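Local coordinates for protein alpha-L-arabinofuranosidase B (Aspergillus kawachii, PDB 6SXT) that hydrolyses terminal non-reducing alpha-L-arabinofuranosyl residues from arabinoxylan, arabinan and arabinogalactan side chains, as a secreted family 54 glycoside hydrolase, at residues G185-T188 against T189-Y192. Numbering follows the deposited sequence.
Sequences GNST and TWGY. With NAG (2-acetamido-2-deoxy-beta-D-glucopyranose), chain B.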
loop_
_atom_site.group_PDB
_atom_site.type_symbol
_atom_site.label_atom_id
_atom_site.label_comp_id
_atom_site.label_asym_id
_atom_site.label_seq_id
_atom_site.Cartn_x
_atom_site.Cartn_y
_atom_site.Cartn_z
ATOM N N GLY A 185 5.174 10.028 5.284
ATOM C CA GLY A 185 4.576 10.792 4.199
ATOM C C GLY A 185 5.133 12.211 4.200
ATOM O O GLY A 185 6.041 12.500 4.944
ATOM N N ASN A 186 4.585 13.053 3.318
ATOM C CA ASN A 186 5.122 14.436 3.270
ATOM C C ASN A 186 4.023 15.416 3.625
ATOM O O ASN A 186 4.073 16.525 3.106
ATOM C CB ASN A 186 5.800 14.772 1.949
ATOM C CG ASN A 186 4.881 14.975 0.771
ATOM O OD1 ASN A 186 4.002 14.172 0.467
ATOM N ND2 ASN A 186 5.096 16.112 0.048
ATOM N N SER A 187 3.109 15.030 4.489
ATOM C CA SER A 187 2.252 16.022 5.166
ATOM C C SER A 187 3.123 17.133 5.732
ATOM O O SER A 187 4.103 16.863 6.447
ATOM C CB SER A 187 1.458 15.374 6.267
ATOM O OG SER A 187 0.708 16.397 6.939
ATOM N N THR A 188 2.700 18.415 5.587
ATOM C CA THR A 188 3.310 19.515 6.374
ATOM C C THR A 188 2.224 20.312 7.112
ATOM O O THR A 188 2.547 21.444 7.578
ATOM C CB THR A 188 4.131 20.448 5.470
ATOM O OG1 THR A 188 3.219 21.012 4.544
ATOM C CG2 THR A 188 5.208 19.715 4.686
ATOM N N THR A 189 1.076 19.700 7.330
ATOM C CA THR A 189 -0.041 20.313 8.102
ATOM C C THR A 189 0.381 20.561 9.539
ATOM O O THR A 189 0.023 21.608 10.130
ATOM C CB THR A 189 -1.290 19.440 8.002
ATOM O OG1 THR A 189 -1.597 19.295 6.619
ATOM C CG2 THR A 189 -2.450 19.969 8.804
ATOM N N TRP A 190 1.127 19.639 10.120
ATOM C CA TRP A 190 1.645 19.726 11.489
ATOM C C TRP A 190 3.171 19.786 11.436
ATOM O O TRP A 190 3.762 20.851 11.206
ATOM C CB TRP A 190 1.073 18.535 12.286
ATOM C CG TRP A 190 -0.423 18.441 12.306
ATOM C CD1 TRP A 190 -1.277 19.086 13.172
ATOM C CD2 TRP A 190 -1.258 17.609 11.482
ATOM N NE1 TRP A 190 -2.570 18.728 12.899
ATOM C CE2 TRP A 190 -2.601 17.842 11.851
ATOM C CE3 TRP A 190 -1.009 16.724 10.398
ATOM C CZ2 TRP A 190 -3.665 17.185 11.229
ATOM C CZ3 TRP A 190 -2.062 16.058 9.808
ATOM C CH2 TRP A 190 -3.381 16.302 10.210
ATOM N N GLY A 191 3.837 18.667 11.610
ATOM C CA GLY A 191 5.287 18.611 11.632
ATOM C C GLY A 191 5.839 18.320 10.252
ATOM O O GLY A 191 5.124 17.801 9.419
ATOM N N TYR A 192 7.146 18.521 10.148
ATOM C CA TYR A 192 7.926 18.133 8.954
ATOM C C TYR A 192 9.398 18.290 9.280
ATOM O O TYR A 192 9.826 18.812 10.360
ATOM C CB TYR A 192 7.428 18.878 7.713
ATOM C CG TYR A 192 7.583 20.378 7.865
ATOM C CD1 TYR A 192 8.774 21.006 7.549
ATOM C CD2 TYR A 192 6.561 21.146 8.403
ATOM C CE1 TYR A 192 8.943 22.387 7.710
ATOM C CE2 TYR A 192 6.721 22.526 8.591
ATOM C CZ TYR A 192 7.912 23.142 8.234
ATOM O OH TYR A 192 8.122 24.494 8.429
HETATM C C1 NAG B . 4.326 16.367 -1.172
HETATM C C2 NAG B . 4.013 17.892 -1.203
HETATM C C3 NAG B . 3.386 18.260 -2.555
HETATM C C4 NAG B . 4.274 17.831 -3.698
HETATM C C5 NAG B . 4.563 16.311 -3.474
HETATM C C6 NAG B . 5.420 15.747 -4.565
HETATM C C7 NAG B . 3.409 19.205 0.787
HETATM C C8 NAG B . 2.341 19.396 1.775
HETATM N N2 NAG B . 3.121 18.284 -0.137
HETATM O O3 NAG B . 3.284 19.733 -2.508
HETATM O O4 NAG B . 3.595 17.868 -4.951
HETATM O O5 NAG B . 5.253 16.112 -2.254
HETATM O O6 NAG B . 6.654 16.423 -4.681
HETATM O O7 NAG B . 4.501 19.794 0.878
HETATM O O HOH W 1 2.399 17.271 9.195
HETATM O O HOH W 2 -1.757 15.905 6.072
HETATM O O HOH W 3 3.330 23.027 9.720
HETATM O O HOH W 4 0.107 18.789 4.340
#
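Thr-188 meets Tyr-192 through its methyl branch: CG2 of Thr-188 lies 3.8 Å from CB of Tyr-192, and the two side chains pass at a slant. OG1 of Thr-188, between the backbone N and the carbonyl carbon (chi1 62°), approaches the acetyl methyl of the sugar, 3.3 Å from NAG C8. CG2, beside that N, lies between CB of Tyr-192 and O7 of the NAG, so both branches border the glycan and the methyl also packs on the tyrosine.

The hydroxyl of Ser-187 comes obliquely to the indole, its OG 3.9 Å from CE3 of Trp-190, and the methyl CG2 of Thr-189 sits 3.6 Å above the centre of the indole plane. The clear hydrogen bonds that join the two halves run through waters. Water 1 accepts from N of Trp-190 at 2.8 Å, donates to O of Gly-191 and is hydrogen-bonded to OG of Ser-187, linking the serine hydroxyl to this backbone. Water 3 donates to O of Thr-188 and O of Trp-190 and lies at the edge of the Tyr-192 ring, in its plane; water 4 joins N of Thr-188 to OG1 of Thr-189.

Further out, the backbone N of Ser-187 is hydrogen-bonded to OH of Tyr-183, and Trp-199 is touched by Asn-186, Thr-188 and Tyr-192. The 1.5 Å bond from ND2 of Asn-186 to C1 of NAG identifies an occupied Asn-Ser-Thr sequon. This loop between strands 180-185 and 199-203 carries an N-glycan at one end and, through Trp-190, contributes to the inhibitor-binding pocket of the catalytic domain.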